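Local coordinates for protein 2''-aminoglycoside nucleotidyltransferase (PDB 4WQK) that confers resistance to kanamycin, gentamicin, tobramycin and related aminoglycosides by adenylating their 2''-hydroxyl group, using magnesium ions as cofactor, at residues V7-D18 against V115-C123. Sequence-based numbering, arbitrary orientation. Where two conformers were deposited one is given.
Sequences VTLIHKILAAAD and VIAGRPVRC
R119 and H11 carry this contact, with I116 beside them. It packs a two-stranded antiparallel beta-hairpin of the C-terminal domain against helix 5-19 of the N-terminal nucleotidyltransferase domain. The hairpin closes through a type I' turn from I116 to R119, in which A117 and G118 have positive phi. Helix 7-18 and strand 119-121 cross at 67°, and the R119 side chain runs down the gap from H11 to D18.

The H11 ring is held from three sides. NE2 donates to I116 O at 2.8 Å, with the acceptor in the ring plane but the donor well above the carbonyl plane. The turn bond from R119 N reaches the same oxygen from the opposite face of that plane. V7 CG1 lies over one face of the ring, toward the rim. R119 CD lies over the opposite face, also toward the rim, in a CH-pi contact 4.0 Å from the centroid.

R119 starts with CG anti to its own backbone N (chi1 -172°) and stays extended to NE, which brings the guanidinium alongside L14 and D18 of the helix. L14 CB sits over the centre of one guanidinium face. NH1 bonds back to P120 O, so the strand itself helps to fix the group. One water bridges NE to H11 O, and a second joins NH1 to D18 OD1.

Apolar side chains pack beside this polar row, next to helix 28-36. I116 CG2 meets V7 CG2, its CD1 meets I10 CG2, and L14 CD1 touches V121 CG1 at 3.5 Å. A34 of helix 28-36 packs on I116 and V121, while W30 of that helix packs on V7 and I10. At D18, R119 NH2 forms a salt bridge with OD2 at 2.8 Å, meeting that oxygen from above the carboxylate plane.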
loop_
_atom_site.group_PDB
_atom_site.type_symbol
_atom_site.label_atom_id
_atom_site.label_comp_id
_atom_site.label_asym_id
_atom_site.label_seq_id
_atom_site.Cartn_x
_atom_site.Cartn_y
_atom_site.Cartn_z
ATOM N N VAL A 7 1.441 14.725 1.442
ATOM C CA VAL A 7 0.100 14.849 0.842
ATOM C C VAL A 7 0.222 15.511 -0.527
ATOM O O VAL A 7 -0.330 15.002 -1.520
ATOM C CB VAL A 7 -0.870 15.655 1.730
ATOM C CG1 VAL A 7 -2.144 16.030 0.951
ATOM C CG2 VAL A 7 -1.267 14.823 2.958
ATOM N N THR A 8 1.002 16.580 -0.608
ATOM C CA THR A 8 1.159 17.295 -1.873
ATOM C C THR A 8 1.805 16.360 -2.897
ATOM O O THR A 8 1.377 16.297 -4.065
ATOM C CB THR A 8 2.003 18.553 -1.694
ATOM O OG1 THR A 8 1.315 19.456 -0.816
ATOM C CG2 THR A 8 2.209 19.233 -3.028
ATOM N N LEU A 9 2.790 15.550 -2.468
ATOM C CA LEU A 9 3.442 14.616 -3.373
ATOM C C LEU A 9 2.521 13.501 -3.845
ATOM O O LEU A 9 2.511 13.152 -5.039
ATOM C CB LEU A 9 4.699 14.032 -2.702
ATOM C CG LEU A 9 5.435 13.024 -3.592
ATOM C CD1 LEU A 9 5.966 13.684 -4.866
ATOM C CD2 LEU A 9 6.607 12.475 -2.768
ATOM N N ILE A 10 1.729 12.916 -2.946
ATOM C CA ILE A 10 0.725 11.926 -3.293
ATOM C C ILE A 10 -0.224 12.516 -4.342
ATOM O O ILE A 10 -0.517 11.858 -5.359
ATOM C CB ILE A 10 -0.070 11.453 -2.046
ATOM C CG1 ILE A 10 0.826 10.579 -1.171
ATOM C CG2 ILE A 10 -1.302 10.675 -2.478
ATOM C CD1 ILE A 10 0.239 10.319 0.247
ATOM N N HIS A 11 -0.685 13.735 -4.107
ATOM C CA HIS A 11 -1.606 14.332 -5.098
ATOM C C HIS A 11 -0.893 14.518 -6.446
ATOM O O HIS A 11 -1.499 14.239 -7.527
ATOM C CB HIS A 11 -2.191 15.672 -4.619
ATOM C CG HIS A 11 -3.269 15.517 -3.577
ATOM N ND1 HIS A 11 -4.190 16.519 -3.339
ATOM C CD2 HIS A 11 -3.582 14.509 -2.732
ATOM C CE1 HIS A 11 -5.022 16.125 -2.386
ATOM N NE2 HIS A 11 -4.666 14.911 -1.989
ATOM N N LYS A 12 0.351 14.977 -6.444
ATOM C CA LYS A 12 1.070 15.103 -7.731
ATOM C C LYS A 12 1.243 13.771 -8.457
ATOM O O LYS A 12 1.071 13.711 -9.687
ATOM C CB LYS A 12 2.453 15.721 -7.545
ATOM C CG LYS A 12 2.461 17.181 -7.247
ATOM C CD LYS A 12 3.889 17.714 -7.049
ATOM C CE LYS A 12 3.868 19.229 -6.875
ATOM N NZ LYS A 12 4.826 19.631 -5.817
ATOM N N ILE A 13 1.618 12.709 -7.743
ATOM C CA ILE A 13 1.789 11.400 -8.361
ATOM C C ILE A 13 0.476 10.916 -8.954
ATOM O O ILE A 13 0.442 10.436 -10.117
ATOM C CB ILE A 13 2.314 10.397 -7.333
ATOM C CG1 ILE A 13 3.741 10.766 -6.965
ATOM C CG2 ILE A 13 2.299 8.987 -7.898
ATOM C CD1 ILE A 13 4.205 10.067 -5.669
ATOM N N LEU A 14 -0.616 11.031 -8.188
ATOM C CA LEU A 14 -1.884 10.504 -8.662
ATOM C C LEU A 14 -2.408 11.351 -9.814
ATOM O O LEU A 14 -3.084 10.813 -10.721
ATOM C CB LEU A 14 -2.908 10.438 -7.539
ATOM C CG LEU A 14 -2.476 9.443 -6.461
ATOM C CD1 LEU A 14 -3.598 9.415 -5.437
ATOM C CD2 LEU A 14 -2.282 8.042 -7.029
ATOM N N ALA A 15 -2.143 12.670 -9.844
ATOM C CA ALA A 15 -2.569 13.505 -10.979
ATOM C C ALA A 15 -1.883 13.010 -12.249
ATOM O O ALA A 15 -2.525 12.894 -13.310
ATOM C CB ALA A 15 -2.243 14.935 -10.748
ATOM N N ALA A 16 -0.592 12.777 -12.147
ATOM C CA ALA A 16 0.144 12.330 -13.328
ATOM C C ALA A 16 -0.330 10.933 -13.745
ATOM O O ALA A 16 -0.403 10.632 -14.954
ATOM C CB ALA A 16 1.632 12.340 -13.025
ATOM N N ALA A 17 -0.641 10.060 -12.791
ATOM C CA ALA A 17 -1.101 8.710 -13.121
ATOM C C ALA A 17 -2.494 8.770 -13.754
ATOM O O ALA A 17 -2.753 8.132 -14.755
ATOM C CB ALA A 17 -1.100 7.811 -11.861
ATOM N N ASP A 18 -3.382 9.598 -13.218
ATOM C CA ASP A 18 -4.702 9.752 -13.822
ATOM C C ASP A 18 -4.584 10.186 -15.300
ATOM O O ASP A 18 -5.339 9.737 -16.159
ATOM C CB ASP A 18 -5.545 10.776 -13.057
ATOM C CG ASP A 18 -6.124 10.232 -11.709
ATOM O OD1 ASP A 18 -5.921 9.043 -11.365
ATOM O OD2 ASP A 18 -6.874 11.048 -11.065
ATOM N N VAL A 115 -9.857 8.654 0.966
ATOM C CA VAL A 115 -9.814 10.087 0.676
ATOM C C VAL A 115 -8.618 10.642 1.398
ATOM O O VAL A 115 -8.405 10.313 2.567
ATOM C CB VAL A 115 -11.080 10.859 1.144
ATOM C CG1 VAL A 115 -10.961 12.362 0.816
ATOM C CG2 VAL A 115 -12.365 10.295 0.577
ATOM N N ILE A 116 -7.788 11.407 0.677
ATOM C CA ILE A 116 -6.653 12.112 1.271
ATOM C C ILE A 116 -6.796 13.608 0.948
ATOM O O ILE A 116 -6.715 14.004 -0.239
ATOM C CB ILE A 116 -5.314 11.567 0.737
ATOM C CG1 ILE A 116 -5.130 10.087 1.119
ATOM C CG2 ILE A 116 -4.140 12.457 1.250
ATOM C CD1 ILE A 116 -3.867 9.441 0.519
ATOM N N ALA A 117 -7.030 14.442 1.963
ATOM C CA ALA A 117 -7.159 15.882 1.788
ATOM C C ALA A 117 -8.151 16.197 0.668
ATOM O O ALA A 117 -7.880 16.997 -0.237
ATOM C CB ALA A 117 -5.808 16.520 1.505
ATOM N N GLY A 118 -9.308 15.547 0.767
ATOM C CA GLY A 118 -10.432 15.822 -0.120
ATOM C C GLY A 118 -10.416 15.109 -1.444
ATOM O O GLY A 118 -11.372 15.219 -2.193
ATOM N N ARG A 119 -9.346 14.385 -1.716
ATOM C CA ARG A 119 -9.173 13.720 -3.011
ATOM C C ARG A 119 -9.511 12.253 -2.851
ATOM O O ARG A 119 -8.856 11.550 -2.062
ATOM C CB ARG A 119 -7.716 13.801 -3.489
ATOM C CG ARG A 119 -7.548 13.287 -4.930
ATOM C CD ARG A 119 -6.114 12.940 -5.188
ATOM N NE ARG A 119 -5.769 12.921 -6.615
ATOM C CZ ARG A 119 -6.099 11.975 -7.482
ATOM N NH1 ARG A 119 -6.827 10.915 -7.120
ATOM N NH2 ARG A 119 -5.690 12.099 -8.742
ATOM N N PRO A 120 -10.470 11.748 -3.622
ATOM C CA PRO A 120 -10.653 10.283 -3.613
ATOM C C PRO A 120 -9.440 9.572 -4.180
ATOM O O PRO A 120 -8.809 10.035 -5.162
ATOM C CB PRO A 120 -11.886 10.066 -4.498
ATOM C CG PRO A 120 -12.592 11.425 -4.474
ATOM C CD PRO A 120 -11.413 12.412 -4.527
ATOM N N VAL A 121 -9.083 8.438 -3.566
ATOM C CA VAL A 121 -7.914 7.677 -3.974
ATOM C C VAL A 121 -8.201 6.204 -3.919
ATOM O O VAL A 121 -8.899 5.721 -3.012
ATOM C CB VAL A 121 -6.643 7.946 -3.115
ATOM C CG1 VAL A 121 -6.250 9.426 -3.148
ATOM C CG2 VAL A 121 -6.834 7.493 -1.614
ATOM N N ARG A 122 -7.668 5.491 -4.893
ATOM C CA ARG A 122 -7.599 4.032 -4.791
ATOM C C ARG A 122 -6.630 3.636 -3.677
ATOM O O ARG A 122 -5.542 4.176 -3.555
ATOM C CB ARG A 122 -7.179 3.424 -6.123
ATOM C CG ARG A 122 -8.221 3.568 -7.258
ATOM C CD ARG A 122 -7.830 2.720 -8.448
ATOM N NE ARG A 122 -8.845 2.712 -9.519
ATOM C CZ ARG A 122 -8.770 3.459 -10.615
ATOM N NH1 ARG A 122 -7.737 4.273 -10.829
ATOM N NH2 ARG A 122 -9.727 3.345 -11.547
ATOM N N CYS A 123 -7.009 2.581 -2.963
ATOM C CA CYS A 123 -6.125 2.051 -1.946
ATOM C C CYS A 123 -6.343 0.573 -1.795
ATOM O O CYS A 123 -7.407 0.049 -2.072
ATOM C CB CYS A 123 -6.327 2.795 -0.630
ATOM S SG CYS A 123 -8.060 3.150 -0.201
HETATM O O HOH W 1 -4.170 14.889 -7.689
HETATM O O HOH W 2 -7.023 8.657 -8.945
#